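Local coordinates for chitinase (Chromobacterium violaceum, PDB 4TXG), which probably binds chitin and hydrolyses its glycosidic bonds, as a family 18 glycoside hydrolase, at residues Pro674-Thr688 against Leu747-Leu761. Residues are numbered along the deposited sequence; the frame is centred on the assembly and turned at random.
Sequences PINPKLTIVNRSQTT and LGAGQSVTLDVVYYL
Leu679 and Leu755 exchange both of their backbone hydrogen bonds, as do Ile681 and Val753, which makes each an antiparallel hydrogen-bonded pair. Leu679 N lies 2.7 Å from Leu755 O. Strands 678-683 and 752-758 run at 153° to each other. At one end Asn683 N, the last of its strand, donates to Gln751 O, just before 752-758; at the other, beyond both strands, Ile675 and Tyr759 bond mutually. The pair lies in the middle of a four-stranded antiparallel sheet in the Chitinase C region; strand 659-664 flanks 678-683, and the short strand 708-709 flanks 752-758.

Apolar contacts gather on the face bearing Leu679, Ile681, Val753 and Leu755. The two leucine side chains run alongside each other in the same direction, with Leu679 CD2 4.1 Å from Leu755 CD2; Phe661 and Leu663 of strand 659-664 add to this layer. Farther along, Ile675 crosses the Tyr759 ring, its CB 4.1 Å from the ring centroid and 21° off the normal, a CH-pi contact displaced toward the rim. Tyr759 CG sits between its backbone N and carbonyl carbon (chi1 51°), a setting that brings the ring back over Ile675, while Pro677 CD approaches the ring obliquely.

Polar side-chain bonds concentrate on Asn683. Its ND2 donates to Leu747 O across the contact at 3.1 Å, from above that carbonyl's plane, and to Thr687 O at 2.7 Å; both acceptors lie close to the amide plane. OD1 accepts from Ser685 N, closing an Asx turn, and from Ser685 OG on a lone pair, so four bonds fix the amide's rotation. Asn683 O also takes Gly750 N, within the type II turn Gly748-Gln751.

A water bridges Asn676 O and Asp756 OD1, donating to both.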
# COMPACT_ATOMS: atom_id res chain seq x y z
N PRO A 674 13.13 -15.99 -14.65
CA PRO A 674 13.18 -14.56 -14.38
C PRO A 674 11.97 -13.89 -15.00
O PRO A 674 11.13 -14.57 -15.60
CB PRO A 674 14.47 -14.13 -15.08
CG PRO A 674 14.59 -15.07 -16.22
CD PRO A 674 14.11 -16.39 -15.67
N ILE A 675 11.86 -12.58 -14.86
CA ILE A 675 10.71 -11.86 -15.38
C ILE A 675 10.98 -11.52 -16.84
O ILE A 675 11.84 -10.69 -17.14
CB ILE A 675 10.44 -10.61 -14.54
CG1 ILE A 675 10.28 -11.01 -13.07
CG2 ILE A 675 9.17 -9.90 -15.02
CD1 ILE A 675 10.00 -9.85 -12.09
N ASN A 676 10.26 -12.16 -17.76
CA ASN A 676 10.56 -11.94 -19.17
C ASN A 676 9.33 -11.66 -20.04
O ASN A 676 8.92 -12.47 -20.88
CB ASN A 676 11.36 -13.12 -19.74
CG ASN A 676 10.57 -14.39 -19.81
OD1 ASN A 676 9.67 -14.62 -19.00
ND2 ASN A 676 10.87 -15.22 -20.81
N PRO A 677 8.75 -10.47 -19.85
CA PRO A 677 7.64 -10.03 -20.69
C PRO A 677 8.11 -9.60 -22.06
O PRO A 677 9.31 -9.48 -22.31
CB PRO A 677 7.09 -8.83 -19.92
CG PRO A 677 8.33 -8.24 -19.27
CD PRO A 677 9.10 -9.46 -18.83
N LYS A 678 7.16 -9.36 -22.95
CA LYS A 678 7.46 -8.83 -24.27
C LYS A 678 7.24 -7.32 -24.27
O LYS A 678 6.22 -6.84 -23.79
CB LYS A 678 6.56 -9.51 -25.31
CG LYS A 678 6.93 -9.25 -26.75
CD LYS A 678 6.06 -10.09 -27.67
CE LYS A 678 6.24 -11.58 -27.38
NZ LYS A 678 5.16 -12.38 -28.02
N LEU A 679 8.21 -6.58 -24.79
CA LEU A 679 8.05 -5.14 -24.99
C LEU A 679 7.50 -4.86 -26.39
O LEU A 679 8.10 -5.27 -27.39
CB LEU A 679 9.37 -4.40 -24.78
CG LEU A 679 9.42 -2.90 -25.11
CD1 LEU A 679 8.49 -2.10 -24.21
CD2 LEU A 679 10.85 -2.37 -25.03
N THR A 680 6.36 -4.20 -26.47
CA THR A 680 5.79 -3.84 -27.77
C THR A 680 5.91 -2.34 -27.97
O THR A 680 5.54 -1.57 -27.10
CB THR A 680 4.31 -4.26 -27.90
OG1 THR A 680 4.21 -5.69 -27.82
CG2 THR A 680 3.73 -3.79 -29.24
N ILE A 681 6.45 -1.95 -29.12
CA ILE A 681 6.62 -0.54 -29.46
C ILE A 681 5.78 -0.28 -30.70
O ILE A 681 5.90 -1.00 -31.69
CB ILE A 681 8.10 -0.18 -29.74
CG1 ILE A 681 8.98 -0.53 -28.54
CG2 ILE A 681 8.22 1.30 -30.12
CD1 ILE A 681 10.48 -0.48 -28.86
N VAL A 682 4.91 0.72 -30.64
CA VAL A 682 4.02 1.03 -31.76
C VAL A 682 4.25 2.45 -32.26
O VAL A 682 4.21 3.41 -31.49
CB VAL A 682 2.54 0.88 -31.36
CG1 VAL A 682 1.63 1.08 -32.58
CG2 VAL A 682 2.29 -0.48 -30.72
N ASN A 683 4.49 2.58 -33.56
CA ASN A 683 4.67 3.88 -34.17
C ASN A 683 3.32 4.43 -34.63
O ASN A 683 2.77 3.97 -35.62
CB ASN A 683 5.67 3.77 -35.33
CG ASN A 683 5.89 5.09 -36.05
OD1 ASN A 683 5.45 6.14 -35.58
ND2 ASN A 683 6.59 5.05 -37.18
N ARG A 684 2.78 5.40 -33.90
CA ARG A 684 1.51 6.03 -34.30
C ARG A 684 1.72 7.41 -34.92
O ARG A 684 0.79 8.21 -35.01
CB ARG A 684 0.56 6.14 -33.11
CG ARG A 684 0.26 4.81 -32.43
CD ARG A 684 -0.78 4.98 -31.32
NE ARG A 684 -0.68 3.92 -30.33
CZ ARG A 684 -0.20 4.09 -29.10
NH1 ARG A 684 0.21 5.29 -28.69
NH2 ARG A 684 -0.15 3.06 -28.26
N SER A 685 2.94 7.69 -35.34
CA SER A 685 3.17 8.87 -36.16
C SER A 685 2.89 8.53 -37.62
O SER A 685 2.56 7.38 -37.93
CB SER A 685 4.60 9.38 -35.99
OG SER A 685 5.49 8.58 -36.74
N GLN A 686 3.03 9.51 -38.50
CA GLN A 686 2.93 9.29 -39.94
C GLN A 686 4.33 9.25 -40.57
O GLN A 686 4.47 9.38 -41.79
CB GLN A 686 2.09 10.37 -40.61
CG GLN A 686 0.68 10.49 -40.07
CD GLN A 686 -0.16 11.47 -40.87
OE1 GLN A 686 0.12 11.72 -42.05
NE2 GLN A 686 -1.18 12.04 -40.24
N THR A 687 5.34 9.07 -39.73
CA THR A 687 6.73 8.99 -40.20
C THR A 687 7.30 7.59 -40.02
O THR A 687 6.96 6.89 -39.07
CB THR A 687 7.66 9.95 -39.44
OG1 THR A 687 7.96 9.42 -38.15
CG2 THR A 687 7.03 11.30 -39.26
N THR A 688 8.18 7.19 -40.92
CA THR A 688 8.95 5.96 -40.73
C THR A 688 10.07 6.24 -39.74
O THR A 688 10.80 7.21 -39.90
CB THR A 688 9.54 5.45 -42.06
OG1 THR A 688 8.50 5.25 -43.02
CG2 THR A 688 10.28 4.13 -41.85
N LEU A 747 10.84 1.19 -38.50
CA LEU A 747 9.51 0.94 -37.95
C LEU A 747 8.53 1.85 -38.67
O LEU A 747 8.55 3.07 -38.45
CB LEU A 747 9.46 1.19 -36.45
CG LEU A 747 8.12 0.83 -35.80
CD1 LEU A 747 7.82 -0.64 -36.03
CD2 LEU A 747 8.11 1.16 -34.31
N GLY A 748 7.70 1.27 -39.53
CA GLY A 748 6.82 2.05 -40.38
C GLY A 748 5.68 2.72 -39.63
O GLY A 748 5.33 2.31 -38.52
N ALA A 749 5.09 3.74 -40.25
CA ALA A 749 3.93 4.42 -39.68
C ALA A 749 2.80 3.42 -39.42
O ALA A 749 2.44 2.65 -40.31
CB ALA A 749 3.46 5.54 -40.60
N GLY A 750 2.28 3.43 -38.20
CA GLY A 750 1.17 2.56 -37.83
C GLY A 750 1.59 1.15 -37.45
O GLY A 750 0.74 0.33 -37.09
N GLN A 751 2.88 0.86 -37.53
CA GLN A 751 3.37 -0.50 -37.34
C GLN A 751 3.95 -0.75 -35.95
O GLN A 751 4.29 0.19 -35.23
CB GLN A 751 4.44 -0.83 -38.38
CG GLN A 751 3.98 -0.58 -39.81
CD GLN A 751 2.60 -1.17 -40.07
OE1 GLN A 751 2.37 -2.35 -39.83
NE2 GLN A 751 1.69 -0.33 -40.55
N SER A 752 4.07 -2.02 -35.58
CA SER A 752 4.65 -2.38 -34.28
C SER A 752 5.87 -3.28 -34.42
O SER A 752 6.06 -3.96 -35.44
CB SER A 752 3.62 -3.09 -33.40
OG SER A 752 2.40 -2.37 -33.34
N VAL A 753 6.71 -3.27 -33.39
CA VAL A 753 7.80 -4.23 -33.28
C VAL A 753 7.81 -4.72 -31.84
O VAL A 753 7.46 -3.98 -30.93
CB VAL A 753 9.16 -3.61 -33.68
CG1 VAL A 753 9.56 -2.49 -32.74
CG2 VAL A 753 10.24 -4.69 -33.75
N THR A 754 8.18 -5.98 -31.63
CA THR A 754 8.25 -6.53 -30.28
C THR A 754 9.62 -7.10 -29.98
O THR A 754 10.34 -7.55 -30.89
CB THR A 754 7.21 -7.63 -30.06
OG1 THR A 754 7.47 -8.70 -30.98
CG2 THR A 754 5.80 -7.11 -30.28
N LEU A 755 9.99 -7.09 -28.71
CA LEU A 755 11.21 -7.74 -28.27
C LEU A 755 11.00 -8.31 -26.88
O LEU A 755 10.26 -7.74 -26.07
CB LEU A 755 12.40 -6.78 -28.27
CG LEU A 755 12.25 -5.44 -27.54
CD1 LEU A 755 13.59 -5.02 -26.98
CD2 LEU A 755 11.71 -4.38 -28.49
N ASP A 756 11.65 -9.43 -26.60
CA ASP A 756 11.57 -10.04 -25.29
C ASP A 756 12.63 -9.42 -24.39
O ASP A 756 13.79 -9.34 -24.77
CB ASP A 756 11.75 -11.55 -25.38
CG ASP A 756 10.68 -12.20 -26.24
OD1 ASP A 756 9.48 -11.98 -25.96
OD2 ASP A 756 11.05 -12.92 -27.19
N VAL A 757 12.23 -8.98 -23.21
CA VAL A 757 13.20 -8.41 -22.27
C VAL A 757 13.29 -9.32 -21.07
O VAL A 757 12.43 -10.18 -20.88
CB VAL A 757 12.81 -6.99 -21.83
CG1 VAL A 757 12.64 -6.10 -23.06
CG2 VAL A 757 11.53 -7.00 -21.02
N VAL A 758 14.35 -9.18 -20.29
CA VAL A 758 14.49 -9.99 -19.08
C VAL A 758 15.03 -9.12 -17.96
O VAL A 758 16.00 -8.38 -18.15
CB VAL A 758 15.43 -11.19 -19.27
CG1 VAL A 758 15.60 -11.96 -17.96
CG2 VAL A 758 14.90 -12.11 -20.30
N TYR A 759 14.39 -9.19 -16.80
CA TYR A 759 14.91 -8.56 -15.59
C TYR A 759 14.56 -9.43 -14.39
O TYR A 759 13.80 -10.40 -14.53
CB TYR A 759 14.39 -7.13 -15.43
CG TYR A 759 12.89 -6.97 -15.54
CD1 TYR A 759 12.26 -6.83 -16.78
CD2 TYR A 759 12.10 -6.94 -14.40
CE1 TYR A 759 10.88 -6.69 -16.88
CE2 TYR A 759 10.72 -6.80 -14.49
CZ TYR A 759 10.12 -6.68 -15.73
OH TYR A 759 8.75 -6.53 -15.81
N TYR A 760 15.10 -9.12 -13.21
CA TYR A 760 15.15 -10.12 -12.15
C TYR A 760 14.34 -9.85 -10.89
O TYR A 760 14.12 -10.78 -10.10
CB TYR A 760 16.61 -10.37 -11.77
CG TYR A 760 17.28 -11.13 -12.88
CD1 TYR A 760 17.10 -12.50 -13.01
CD2 TYR A 760 18.04 -10.47 -13.85
CE1 TYR A 760 17.67 -13.20 -14.04
CE2 TYR A 760 18.62 -11.17 -14.89
CZ TYR A 760 18.43 -12.54 -14.98
OH TYR A 760 19.01 -13.26 -16.00
N LEU A 761 13.90 -8.62 -10.69
CA LEU A 761 12.93 -8.32 -9.64
C LEU A 761 11.82 -7.45 -10.22
O LEU A 761 12.02 -6.79 -11.25
CB LEU A 761 13.60 -7.62 -8.45
CG LEU A 761 14.42 -8.53 -7.52
CD1 LEU A 761 15.27 -7.70 -6.55
CD2 LEU A 761 13.52 -9.48 -6.75
O HOH W 1 8.57 -12.93 -23.62
O HOH W 2 5.81 4.67 -42.82